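Side-chain contacts in putative enzyme related to aldose 1-epimerase (Salmonella typhimurium, PDB 2HTA), which probably interconverts the alpha and beta anomers of D-glucose 6-phosphate and related hexose 6-phosphates: residues Ile235-Ala238 against Thr239-Arg242; Gln28-Pro31 against Val32-Arg35. One frame throughout, in Å; residues are numbered along the deposited sequence.

In the fold
Both contacts are short hairpin connections between neighbouring antiparallel strands, and each is irregular through a beta bulge. Interaction 2 comes first in the chain and joins strand 27-28 to strand 33-38 at one border of the five-stranded N-terminal sheet. Interaction 1 joins strands 232-237 and 242-249 of another sheet in this galactose mutarotase-type beta fold. The two do not touch. Their centres are 33 Å apart and their nearest atoms about 20 Å. Interaction 1 is nearer the probable catalytic pair: the side chain of I235 lies about 10 Å from that of E282 and about 12 Å from that of H179. Interaction 2 is remote from the annotated sites.

Interaction 1 of 2, residues Ile235-Ala238 against Thr239-Arg242; sequences IHDA and TLNR
D237 and R242 form an antiparallel hydrogen-bonded pair. D237 N gives a bond of 3.0 Å to R242 O, and R242 N returns one of the same length to D237 O. The two residues close a hairpin loop of four residues, A238 to N241. The D237 side chain then reaches over the loop. Its CG is anti to the backbone N (chi1 -172°), which turns the carboxylate toward L240. L240 N donates to D237 OD1 at 3.0 Å in a nearly straight bond of 169°. The amide approaches from above the carboxylate plane.

The other oxygen, D237 OD2, accepts a hydrogen bond from water 1 at 2.7 Å. The same water accepts from R242 NE at 2.9 Å, lying in plane at the guanidinium edge. It thus bridges the acid and the arginine, whose charged atoms do not touch. OD2 also takes the backbone N-H of G185. The guanidinium NH groups are held elsewhere, by the carbonyls of E71, E72 and N183.

The packing follows. L240 lays its flank over the acid. Its CG comes within 3.4 Å of D237 OD2, with CB and CD1 close by. T239 leans in less, with CB 3.5 Å from D237 OD1, while its hydroxyl bonds to N189.

N241 has a positive phi of 59°. N241 and R242 both lie opposite D237, which fits a G1 beta bulge. A238 O accepts a further, weak bond from N241 N.

D237 is buried, yet both carboxylate oxygens have N-H or water donors. This setting, with R242 close by, would be consistent with an ionised acid. The carboxylate links three parts: the turn at L240 N, R242 through the water, and the neighbouring loop at G185.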
ATOM      1  N   ILE A 235       0.871 -14.476   4.701  1.00 18.86           N
ATOM      2  CA  ILE A 235       1.112 -14.863   3.285  1.00 19.67           C
ATOM      3  C   ILE A 235       2.192 -15.971   3.330  1.00 19.63           C
ATOM      4  O   ILE A 235       3.284 -15.743   3.883  1.00 19.24           O
ATOM      5  CB  ILE A 235       1.661 -13.707   2.414  1.00 17.77           C
ATOM      6  CG1 ILE A 235       0.693 -12.498   2.529  1.00 19.05           C
ATOM      7  CG2 ILE A 235       1.971 -14.186   0.925  1.00 18.06           C
ATOM      8  CD1 ILE A 235       1.206 -11.207   1.895  1.00 19.43           C
ATOM      9  N   HIS A 236       1.868 -17.137   2.797  1.00 19.64           N
ATOM     10  CA  HIS A 236       2.820 -18.269   2.819  1.00 21.46           C
ATOM     11  C   HIS A 236       3.406 -18.380   1.434  1.00 22.61           C
ATOM     12  O   HIS A 236       2.658 -18.613   0.485  1.00 22.05           O
ATOM     13  CB  HIS A 236       2.054 -19.547   3.144  1.00 22.63           C
ATOM     14  CG  HIS A 236       1.286 -19.467   4.423  1.00 21.63           C
ATOM     15  ND1 HIS A 236       1.761 -19.982   5.598  1.00 21.85           N
ATOM     16  CD2 HIS A 236       0.065 -18.946   4.702  1.00 20.12           C
ATOM     17  CE1 HIS A 236       0.880 -19.771   6.566  1.00 22.17           C
ATOM     18  NE2 HIS A 236      -0.163 -19.134   6.043  1.00 20.46           N
ATOM     19  N   ASP A 237       4.747 -18.288   1.330  1.00 24.23           N
ATOM     20  CA  ASP A 237       5.428 -18.294   0.051  1.00 25.65           C
ATOM     21  C   ASP A 237       6.498 -19.381   0.006  1.00 25.18           C
ATOM     22  O   ASP A 237       7.579 -19.190   0.534  1.00 25.11           O
ATOM     23  CB  ASP A 237       6.107 -16.941  -0.192  1.00 25.11           C
ATOM     24  CG  ASP A 237       6.684 -16.817  -1.605  1.00 27.33           C
ATOM     25  OD1 ASP A 237       6.921 -17.822  -2.341  1.00 26.23           O
ATOM     26  OD2 ASP A 237       6.924 -15.680  -1.982  1.00 25.43           O
ATOM     27  N   ALA A 238       6.168 -20.508  -0.599  1.00 25.86           N
ATOM     28  CA  ALA A 238       7.065 -21.667  -0.672  1.00 27.58           C
ATOM     29  C   ALA A 238       8.262 -21.355  -1.581  1.00 28.78           C
ATOM     30  O   ALA A 238       9.397 -21.817  -1.317  1.00 30.43           O
ATOM     31  CB  ALA A 238       6.287 -22.897  -1.199  1.00 27.60           C
ATOM     32  N   THR A 239       8.037 -20.547  -2.622  1.00 27.72           N
ATOM     33  CA  THR A 239       9.104 -20.235  -3.583  1.00 28.02           C
ATOM     34  C   THR A 239      10.242 -19.361  -3.014  1.00 28.41           C
ATOM     35  O   THR A 239      11.432 -19.686  -3.161  1.00 27.56           O
ATOM     36  CB  THR A 239       8.522 -19.614  -4.831  1.00 28.98           C
ATOM     37  OG1 THR A 239       7.491 -20.490  -5.343  1.00 29.63           O
ATOM     38  CG2 THR A 239       9.620 -19.369  -5.871  1.00 30.43           C
ATOM     39  N   LEU A 240       9.892 -18.290  -2.307  1.00 26.17           N
ATOM     40  CA  LEU A 240      10.885 -17.456  -1.656  1.00 26.39           C
ATOM     41  C   LEU A 240      11.162 -17.969  -0.258  1.00 25.87           C
ATOM     42  O   LEU A 240      11.909 -17.352   0.498  1.00 26.62           O
ATOM     43  CB  LEU A 240      10.380 -15.996  -1.597  1.00 25.21           C
ATOM     44  CG  LEU A 240      10.146 -15.325  -2.959  1.00 27.44           C
ATOM     45  CD1 LEU A 240       9.867 -13.823  -2.862  1.00 27.18           C
ATOM     46  CD2 LEU A 240      11.316 -15.604  -3.870  1.00 29.63           C
ATOM     47  N   ASN A 241      10.485 -19.043   0.129  1.00 26.19           N
ATOM     48  CA  ASN A 241      10.760 -19.682   1.421  1.00 27.41           C
ATOM     49  C   ASN A 241      10.561 -18.745   2.596  1.00 25.72           C
ATOM     50  O   ASN A 241      11.423 -18.617   3.481  1.00 26.22           O
ATOM     51  CB  ASN A 241      12.178 -20.251   1.441  1.00 28.86           C
ATOM     52  CG  ASN A 241      12.384 -21.311   0.361  1.00 35.40           C
ATOM     53  OD1 ASN A 241      11.525 -22.204   0.153  1.00 41.10           O
ATOM     54  ND2 ASN A 241      13.496 -21.200  -0.368  1.00 39.17           N
ATOM     55  N   ARG A 242       9.443 -18.024   2.597  1.00 22.84           N
ATOM     56  CA  ARG A 242       9.221 -17.104   3.713  1.00 21.76           C
ATOM     57  C   ARG A 242       7.723 -16.967   3.972  1.00 21.73           C
ATOM     58  O   ARG A 242       6.929 -17.346   3.102  1.00 21.11           O
ATOM     59  CB  ARG A 242       9.803 -15.727   3.372  1.00 21.90           C
ATOM     60  CG  ARG A 242       9.114 -14.931   2.212  1.00 22.69           C
ATOM     61  CD  ARG A 242       9.919 -13.702   1.919  1.00 21.96           C
ATOM     62  NE  ARG A 242       9.286 -12.893   0.867  1.00 23.06           N
ATOM     63  CZ  ARG A 242       9.782 -11.731   0.454  1.00 24.40           C
ATOM     64  NH1 ARG A 242      10.895 -11.270   1.004  1.00 22.44           N
ATOM     65  NH2 ARG A 242       9.170 -11.028  -0.488  1.00 20.74           N
TER
HETATM   66  O   HOH W   1       6.807 -13.534  -0.405  1.00 20.44           O

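Interaction 2 of 2, residues Gln28-Pro31 against Val32-Arg35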
ATOM      1  N   GLN A  28      20.965  15.376  -0.184  1.00 24.61           N
ATOM      2  CA  GLN A  28      21.243  14.461   0.886  1.00 25.44           C
ATOM      3  C   GLN A  28      20.534  15.045   2.108  1.00 24.86           C
ATOM      4  O   GLN A  28      20.952  16.082   2.630  1.00 26.30           O
ATOM      5  CB  GLN A  28      22.736  14.408   1.158  1.00 25.39           C
ATOM      6  CG  GLN A  28      23.160  13.194   2.050  1.00 24.81           C
ATOM      7  CD  GLN A  28      22.996  11.865   1.307  1.00 30.87           C
ATOM      8  OE1 GLN A  28      23.395  11.738   0.138  1.00 27.23           O
ATOM      9  NE2 GLN A  28      22.457  10.855   1.995  1.00 26.83           N
ATOM     10  N   LEU A  29      19.482  14.391   2.591  1.00 24.71           N
ATOM     11  CA  LEU A  29      18.762  14.925   3.797  1.00 24.71           C
ATOM     12  C   LEU A  29      19.524  14.585   5.075  1.00 25.79           C
ATOM     13  O   LEU A  29      19.673  15.438   5.970  1.00 26.13           O
ATOM     14  CB  LEU A  29      17.321  14.371   3.878  1.00 24.52           C
ATOM     15  CG  LEU A  29      16.296  14.966   2.873  1.00 24.32           C
ATOM     16  CD1 LEU A  29      16.341  14.323   1.524  1.00 23.46           C
ATOM     17  CD2 LEU A  29      14.843  14.765   3.443  1.00 24.17           C
ATOM     18  N   THR A  30      19.948  13.328   5.164  1.00 25.93           N
ATOM     19  CA  THR A  30      20.706  12.769   6.288  1.00 25.30           C
ATOM     20  C   THR A  30      21.636  11.721   5.729  1.00 24.97           C
ATOM     21  O   THR A  30      21.593  11.427   4.531  1.00 26.63           O
ATOM     22  CB  THR A  30      19.754  12.083   7.352  1.00 24.77           C
ATOM     23  OG1 THR A  30      19.279  10.850   6.826  1.00 25.07           O
ATOM     24  CG2 THR A  30      18.618  12.969   7.751  1.00 26.69           C
ATOM     25  N   PRO A  31      22.508  11.115   6.563  1.00 26.12           N
ATOM     26  CA  PRO A  31      23.371  10.110   5.954  1.00 25.64           C
ATOM     27  C   PRO A  31      22.617   8.966   5.250  1.00 25.59           C
ATOM     28  O   PRO A  31      23.169   8.341   4.339  1.00 23.57           O
ATOM     29  CB  PRO A  31      24.176   9.554   7.171  1.00 27.18           C
ATOM     30  CG  PRO A  31      24.157  10.711   8.151  1.00 28.28           C
ATOM     31  CD  PRO A  31      22.806  11.313   7.992  1.00 27.41           C
ATOM     32  N   VAL A  32      21.361   8.678   5.646  1.00 23.74           N
ATOM     33  CA  VAL A  32      20.671   7.565   5.011  1.00 22.93           C
ATOM     34  C   VAL A  32      19.520   7.964   4.086  1.00 22.47           C
ATOM     35  O   VAL A  32      19.029   7.130   3.358  1.00 23.48           O
ATOM     36  CB  VAL A  32      20.191   6.514   6.017  1.00 23.84           C
ATOM     37  CG1 VAL A  32      21.381   6.048   6.893  1.00 22.86           C
ATOM     38  CG2 VAL A  32      19.114   7.132   6.867  1.00 22.07           C
ATOM     39  N   LEU A  33      19.104   9.219   4.158  1.00 22.02           N
ATOM     40  CA  LEU A  33      17.914   9.726   3.463  1.00 21.40           C
ATOM     41  C   LEU A  33      18.354  10.699   2.411  1.00 20.51           C
ATOM     42  O   LEU A  33      19.055  11.669   2.702  1.00 20.68           O
ATOM     43  CB  LEU A  33      17.030  10.489   4.426  1.00 22.20           C
ATOM     44  CG  LEU A  33      15.987   9.748   5.271  1.00 24.58           C
ATOM     45  CD1 LEU A  33      15.249  10.770   6.172  1.00 24.70           C
ATOM     46  CD2 LEU A  33      15.037   8.925   4.411  1.00 23.28           C
ATOM     47  N   SER A  34      17.883  10.488   1.189  1.00 19.18           N
ATOM     48  CA  SER A  34      18.177  11.398   0.092  1.00 19.87           C
ATOM     49  C   SER A  34      16.914  11.630  -0.699  1.00 20.39           C
ATOM     50  O   SER A  34      16.001  10.805  -0.656  1.00 20.50           O
ATOM     51  CB  SER A  34      19.250  10.795  -0.834  1.00 19.48           C
ATOM     52  OG  SER A  34      18.805   9.564  -1.453  1.00 21.04           O
ATOM     53  N   ARG A  35      16.839  12.786  -1.343  1.00 21.54           N
ATOM     54  CA  ARG A  35      15.885  12.991  -2.432  1.00 20.60           C
ATOM     55  C   ARG A  35      16.483  12.732  -3.832  1.00 21.29           C
ATOM     56  O   ARG A  35      17.628  13.152  -4.150  1.00 21.62           O
ATOM     57  CB  ARG A  35      15.275  14.384  -2.410  1.00 22.77           C
ATOM     58  CG  ARG A  35      14.419  14.574  -3.712  1.00 23.54           C
ATOM     59  CD  ARG A  35      13.608  15.822  -3.789  1.00 33.12           C
ATOM     60  NE  ARG A  35      14.369  17.081  -3.877  1.00 32.10           N
ATOM     61  CZ  ARG A  35      14.637  17.779  -4.982  1.00 28.84           C
ATOM     62  NH1 ARG A  35      14.290  17.366  -6.202  1.00 25.11           N
ATOM     63  NH2 ARG A  35      15.317  18.923  -4.832  1.00 28.53           N
TER
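T30 turns its side chain onto V32 and L33. Its CB lies 4.1 Å from V32 N and makes little contact itself. Beyond it, OG1 sits between the backbone N and the carbonyl carbon (chi1 74°), which carries the oxygen over the following peptides. There OG1 accepts a hydrogen bond from V32 N at 3.2 Å and a weak one from L33 N at 3.1 Å. The same oxygen lies against carbon too, with L33 CB at 3.3 Å and V32 CG2 a little farther off. It is also hydrogen-bonded to E125 of strand 119-125.

The main chain of T30 works with its hydroxyl. L33 N also makes a weak bond to T30 O, so its N-H is shared between the two oxygens of T30. T30 O is gripped more firmly by Q28 NE2 at 2.7 Å, in a bond of 174° that lies in both the amide and the carbonyl planes. The bend of the Q28 chain at chi2 brings NE2 round to this carbonyl.

L33 O is shared. L29 N donates to it at 2.8 Å with a tilt from the carbonyl plane, and T30 N meets it on a lone pair. L29 and L33 also pack CB to CB. Farther out, L29 CD1 rests 3.3 Å from R35 N.

The bond from V32 N to T30 OG1 makes an ST turn. P31 and V32 occupy the corners of a type I beta turn. L29 and T30 together face L33, the arrangement of a classic beta bulge. The whole is a bulged beta hairpin at the border of an antiparallel sheet.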